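Fimbrial structural subunit (Actinomyces naeslundii, PDB 3QDH) probably forms the shaft of Actinomyces type 2 fimbriae and mediates adhesion to streptococci and host cells in oral biofilms, this chain holding its C-terminal domains. Local coordinates at residues Leu35-Tyr41 / Leu92-Lys96; Lys42-Arg47 / Glu139-Pro145. All blocks are in the same frame, centred on the assembly; numbering follows the deposited sequence.

Contact 1: residues Leu35-Tyr41 / Leu92-Lys96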
# COMPACT_ATOMS: atom_id res chain seq x y z
N LEU A 35 -24.96 -15.14 -15.98
CA LEU A 35 -26.36 -14.82 -15.77
C LEU A 35 -27.22 -15.50 -16.83
O LEU A 35 -26.79 -15.65 -17.97
CB LEU A 35 -26.60 -13.30 -15.76
CG LEU A 35 -25.79 -12.41 -14.81
CD1 LEU A 35 -26.26 -10.96 -14.89
CD2 LEU A 35 -25.80 -12.89 -13.37
N ASP A 36 -28.42 -15.91 -16.44
CA ASP A 36 -29.44 -16.33 -17.41
C ASP A 36 -29.68 -15.20 -18.40
O ASP A 36 -29.49 -14.02 -18.06
CB ASP A 36 -30.76 -16.65 -16.71
CG ASP A 36 -30.65 -17.84 -15.79
OD1 ASP A 36 -29.67 -18.60 -15.90
OD2 ASP A 36 -31.57 -18.01 -14.96
N ALA A 37 -30.10 -15.57 -19.60
CA ALA A 37 -30.44 -14.61 -20.66
C ALA A 37 -31.28 -13.42 -20.17
O ALA A 37 -30.99 -12.28 -20.54
CB ALA A 37 -31.16 -15.33 -21.82
N LYS A 38 -32.28 -13.68 -19.33
CA LYS A 38 -33.21 -12.63 -18.88
C LYS A 38 -32.95 -12.15 -17.44
O LYS A 38 -33.85 -11.62 -16.79
CB LYS A 38 -34.68 -13.09 -19.04
CG LYS A 38 -35.14 -13.30 -20.49
CD LYS A 38 -35.27 -11.96 -21.23
CE LYS A 38 -36.10 -12.10 -22.51
NZ LYS A 38 -36.04 -10.84 -23.33
N SER A 39 -31.73 -12.36 -16.96
CA SER A 39 -31.32 -11.86 -15.65
C SER A 39 -30.37 -10.67 -15.86
O SER A 39 -29.41 -10.77 -16.63
CB SER A 39 -30.64 -12.98 -14.85
OG SER A 39 -30.04 -12.49 -13.67
N PHE A 40 -30.65 -9.56 -15.18
CA PHE A 40 -29.86 -8.34 -15.36
C PHE A 40 -29.38 -7.78 -14.03
O PHE A 40 -30.05 -7.96 -13.02
CB PHE A 40 -30.69 -7.26 -16.06
CG PHE A 40 -31.27 -7.70 -17.36
CD1 PHE A 40 -30.57 -7.51 -18.55
CD2 PHE A 40 -32.51 -8.32 -17.40
CE1 PHE A 40 -31.11 -7.93 -19.78
CE2 PHE A 40 -33.06 -8.75 -18.62
CZ PHE A 40 -32.35 -8.55 -19.81
N TYR A 41 -28.23 -7.11 -14.05
CA TYR A 41 -27.76 -6.35 -12.88
C TYR A 41 -28.63 -5.12 -12.58
O TYR A 41 -28.91 -4.32 -13.47
CB TYR A 41 -26.31 -5.88 -13.04
CG TYR A 41 -25.32 -7.02 -13.05
CD1 TYR A 41 -25.01 -7.71 -11.87
CD2 TYR A 41 -24.70 -7.42 -14.24
CE1 TYR A 41 -24.09 -8.77 -11.88
CE2 TYR A 41 -23.78 -8.47 -14.25
CZ TYR A 41 -23.49 -9.14 -13.08
OH TYR A 41 -22.60 -10.18 -13.13
N LEU A 92 -22.70 -2.13 -16.70
CA LEU A 92 -23.43 -3.31 -16.25
C LEU A 92 -23.76 -4.23 -17.41
O LEU A 92 -23.73 -5.45 -17.26
CB LEU A 92 -24.73 -2.94 -15.51
CG LEU A 92 -24.56 -2.13 -14.22
CD1 LEU A 92 -25.95 -1.77 -13.66
CD2 LEU A 92 -23.75 -2.91 -13.19
N LYS A 93 -24.07 -3.64 -18.57
CA LYS A 93 -24.29 -4.43 -19.78
C LYS A 93 -23.01 -5.18 -20.19
O LYS A 93 -23.07 -6.35 -20.56
CB LYS A 93 -24.76 -3.49 -20.91
CG LYS A 93 -24.97 -4.17 -22.25
CD LYS A 93 -25.64 -3.24 -23.26
CE LYS A 93 -27.14 -3.44 -23.29
NZ LYS A 93 -27.52 -4.72 -23.99
N ARG A 94 -21.86 -4.51 -20.12
CA ARG A 94 -20.56 -5.18 -20.38
C ARG A 94 -20.29 -6.37 -19.47
O ARG A 94 -19.84 -7.45 -19.92
CB ARG A 94 -19.42 -4.19 -20.22
CG ARG A 94 -19.24 -3.15 -21.33
CD ARG A 94 -17.91 -2.46 -21.09
NE ARG A 94 -17.68 -1.25 -21.89
CZ ARG A 94 -17.15 -1.25 -23.11
NH1 ARG A 94 -16.83 -2.40 -23.69
NH2 ARG A 94 -16.95 -0.11 -23.77
N ILE A 95 -20.53 -6.19 -18.17
CA ILE A 95 -20.28 -7.23 -17.20
C ILE A 95 -21.18 -8.44 -17.44
O ILE A 95 -20.71 -9.58 -17.40
CB ILE A 95 -20.36 -6.73 -15.73
CG1 ILE A 95 -19.30 -5.65 -15.49
CG2 ILE A 95 -20.14 -7.90 -14.75
CD1 ILE A 95 -19.43 -4.89 -14.13
N LYS A 96 -22.46 -8.20 -17.72
CA LYS A 96 -23.36 -9.31 -18.10
C LYS A 96 -22.87 -10.09 -19.34
O LYS A 96 -22.99 -11.32 -19.40
CB LYS A 96 -24.79 -8.79 -18.32
CG LYS A 96 -25.79 -9.88 -18.74
CD LYS A 96 -27.19 -9.27 -18.96
CE LYS A 96 -28.02 -10.15 -19.89
NZ LYS A 96 -28.46 -11.40 -19.24
O HOH W 1 -23.60 -13.44 -17.79
O HOH W 2 -26.38 -13.37 -19.69
O HOH W 3 -26.85 -6.22 -16.64
O HOH W 4 -21.85 -11.20 -15.48
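K96, at the end of helix 89-96, reaches across to the loop and strand of L35-Y41, and both its aliphatic stem and its ammonium take part. CB lies near CE2 of the Y41 ring. With CG anti to the backbone N (chi1 179°), the chain runs out from the helix: CG meets CD1 of L35 at 4.0 Å, CD packs on CD1 of F40, and CE of K96 lies 3.8 Å from CE1 of F40. A bend at the last torsion (chi4 72°) then turns NZ into the type I turn from D36 to S39. There K96 NZ donates to S39 O at 2.8 Å. K96 NZ also donates to A37 O at 3.0 Å, from above the carbonyl plane; a water that donates to L35 O accepts a third hydrogen bond from NZ. The ammonium also stands over the face of F40, NZ 4.7 Å from the ring centroid, a cation-pi contact. Lysine suits the place because its methylenes pack on L35 and F40 while its ammonium meets carbonyls, a water and a ring face. The arrangement ties the turn that precedes strand 39-49 to the short helix that follows strand 82-87 in the Sgo0707 N2-type adhesin domain; R94 of this helix bonds D73 and D70, two of the zinc ligands. The buried Y41 packs beside the helix, its CE2 3.7 Å from CG2 of I95; CB of Y41 touches CD2 of L92, and CD1 of L35 lies over one ring face, toward the rim. A tyrosine suits this place because its OH, ending an otherwise apolar ring, joins a water that also bonds I95 O.

Contact 2: residues Lys42-Arg47 / Glu139-Pro145; sequences KYFQLR and EEPPANP
The Y43 ring takes P141 on one face: CA sits over the ring centre, 3.9 Å from the centroid and 10° off the normal, a CH-pi contact to which the polarised CA-H of proline is well suited. CD of P142 comes obliquely to the phenol end, 3.4 Å from CZ of Y43. CG of Y43 lies between the backbone N and the carbonyl carbon (chi1 51°), which turns the ring so that one face meets P141. The second flat group, the guanidinium of R47, has P142 O at its edge, where NH2 of R47 donates at 2.9 Å and 161°. NH1 of R47 reaches A143 O at 2.9 Å, a more bent bond that leaves the guanidinium plane. The guanidinium, which only donates, suits two successive backbone carbonyls, those of P142 and A143. At the other end E139 N bonds K42 O at 2.8 Å, and the E139 side chain runs beside that of K42, whose NZ is salt-bridged to D128. Thus the extended loop between strands 118-131 and 154-165 runs alongside strand 39-49 in roughly the same direction, close at E139 and farther off by A143. That strand pairs with 82-87 and 118-131, while F44 faces away, toward helix 89-96 and strand 102-111.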
# COMPACT_ATOMS: atom_id res chain seq x y z
N LYS A 42 -29.02 -4.99 -11.32
CA LYS A 42 -29.59 -3.75 -10.81
C LYS A 42 -28.44 -2.81 -10.52
O LYS A 42 -28.54 -1.58 -10.69
CB LYS A 42 -30.37 -3.99 -9.52
CG LYS A 42 -31.62 -4.88 -9.65
CD LYS A 42 -32.23 -5.03 -8.24
CE LYS A 42 -33.11 -6.24 -8.13
NZ LYS A 42 -33.62 -6.40 -6.73
N TYR A 43 -27.33 -3.39 -10.06
CA TYR A 43 -26.12 -2.64 -9.78
C TYR A 43 -24.95 -3.60 -9.58
O TYR A 43 -25.15 -4.79 -9.41
CB TYR A 43 -26.29 -1.71 -8.54
CG TYR A 43 -26.81 -2.43 -7.32
CD1 TYR A 43 -25.95 -3.12 -6.46
CD2 TYR A 43 -28.19 -2.42 -7.03
CE1 TYR A 43 -26.47 -3.83 -5.35
CE2 TYR A 43 -28.70 -3.10 -5.92
CZ TYR A 43 -27.84 -3.80 -5.09
OH TYR A 43 -28.36 -4.46 -4.00
N PHE A 44 -23.74 -3.06 -9.63
CA PHE A 44 -22.51 -3.81 -9.38
C PHE A 44 -21.45 -2.82 -8.91
O PHE A 44 -21.05 -1.92 -9.64
CB PHE A 44 -22.06 -4.56 -10.67
CG PHE A 44 -20.92 -5.52 -10.45
CD1 PHE A 44 -21.08 -6.89 -10.69
CD2 PHE A 44 -19.68 -5.06 -10.02
CE1 PHE A 44 -20.02 -7.79 -10.48
CE2 PHE A 44 -18.61 -5.95 -9.81
CZ PHE A 44 -18.78 -7.30 -10.05
N GLN A 45 -20.99 -2.98 -7.66
CA GLN A 45 -20.07 -2.03 -7.05
C GLN A 45 -18.96 -2.75 -6.31
O GLN A 45 -19.23 -3.69 -5.56
CB GLN A 45 -20.84 -1.13 -6.07
CG GLN A 45 -20.00 -0.04 -5.35
CD GLN A 45 -20.84 0.73 -4.34
OE1 GLN A 45 -21.37 1.82 -4.64
NE2 GLN A 45 -20.99 0.16 -3.16
N LEU A 46 -17.72 -2.31 -6.51
CA LEU A 46 -16.61 -2.73 -5.65
C LEU A 46 -16.44 -1.66 -4.56
O LEU A 46 -16.38 -0.46 -4.86
CB LEU A 46 -15.32 -2.91 -6.46
CG LEU A 46 -15.30 -3.97 -7.58
CD1 LEU A 46 -14.01 -3.86 -8.39
CD2 LEU A 46 -15.49 -5.40 -7.03
N ARG A 47 -16.37 -2.10 -3.31
CA ARG A 47 -16.35 -1.20 -2.16
C ARG A 47 -15.18 -1.57 -1.26
O ARG A 47 -14.87 -2.75 -1.11
CB ARG A 47 -17.65 -1.32 -1.37
CG ARG A 47 -17.79 -0.30 -0.23
CD ARG A 47 -19.14 -0.45 0.44
NE ARG A 47 -20.24 0.04 -0.39
CZ ARG A 47 -21.51 0.09 0.01
NH1 ARG A 47 -21.84 -0.34 1.23
NH2 ARG A 47 -22.45 0.57 -0.81
N GLU A 139 -29.93 0.84 -10.40
CA GLU A 139 -30.35 1.46 -9.16
C GLU A 139 -29.13 1.76 -8.32
O GLU A 139 -28.08 1.12 -8.47
CB GLU A 139 -31.28 0.51 -8.41
CG GLU A 139 -32.62 0.31 -9.10
CD GLU A 139 -33.43 -0.83 -8.52
OE1 GLU A 139 -32.91 -1.56 -7.64
OE2 GLU A 139 -34.60 -1.00 -8.94
N GLU A 140 -29.25 2.74 -7.42
CA GLU A 140 -28.16 3.06 -6.51
C GLU A 140 -27.95 1.88 -5.57
O GLU A 140 -28.92 1.39 -4.97
CB GLU A 140 -28.47 4.33 -5.70
CG GLU A 140 -27.34 4.74 -4.74
CD GLU A 140 -27.64 6.03 -3.97
OE1 GLU A 140 -28.82 6.44 -3.91
OE2 GLU A 140 -26.69 6.62 -3.41
N PRO A 141 -26.70 1.39 -5.46
CA PRO A 141 -26.42 0.32 -4.51
C PRO A 141 -26.78 0.75 -3.08
O PRO A 141 -26.65 1.93 -2.75
CB PRO A 141 -24.91 0.11 -4.63
CG PRO A 141 -24.50 0.74 -5.89
CD PRO A 141 -25.48 1.86 -6.15
N PRO A 142 -27.22 -0.19 -2.23
CA PRO A 142 -27.58 0.20 -0.85
C PRO A 142 -26.35 0.65 -0.04
O PRO A 142 -25.26 0.13 -0.24
CB PRO A 142 -28.19 -1.07 -0.26
CG PRO A 142 -27.74 -2.20 -1.12
CD PRO A 142 -27.38 -1.64 -2.48
N ALA A 143 -26.55 1.61 0.86
CA ALA A 143 -25.46 2.12 1.69
C ALA A 143 -24.97 1.07 2.69
O ALA A 143 -23.78 1.00 2.99
CB ALA A 143 -25.89 3.40 2.43
N ASN A 144 -25.89 0.24 3.18
CA ASN A 144 -25.59 -0.71 4.25
C ASN A 144 -26.20 -2.10 4.02
O ASN A 144 -27.03 -2.56 4.82
CB ASN A 144 -26.06 -0.16 5.61
CG ASN A 144 -25.40 1.17 5.98
OD1 ASN A 144 -26.07 2.21 6.05
ND2 ASN A 144 -24.09 1.15 6.22
N PRO A 145 -25.81 -2.80 2.93
CA PRO A 145 -26.34 -4.15 2.72
C PRO A 145 -25.91 -5.07 3.85
O PRO A 145 -24.84 -4.87 4.42
CB PRO A 145 -25.67 -4.59 1.42
CG PRO A 145 -24.39 -3.84 1.40
CD PRO A 145 -24.74 -2.49 1.96

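How the contacts relate
From the N terminus, the chain passes through 35-41 and turns a corner at K42 directly into 42-47, so the first segments of both contacts share strand 39-49, contact 1 with the turn leading into it. Contact 1 closes first, when helix 89-96 returns after strands 57-64, 74-79 and 82-87. Contact 2 closes later, after strands 102-111 and 118-131, when the loop at 139-145 comes back. Their segments alternate, so the two closures cross rather than nest. They also touch: L92 and I95 of contact 1 pack on F44 of contact 2. Strand 39-49 is thereby joined to the helix through Y41 and F44, and to the proline-rich loop through Y43, R47 and the backbone of K42.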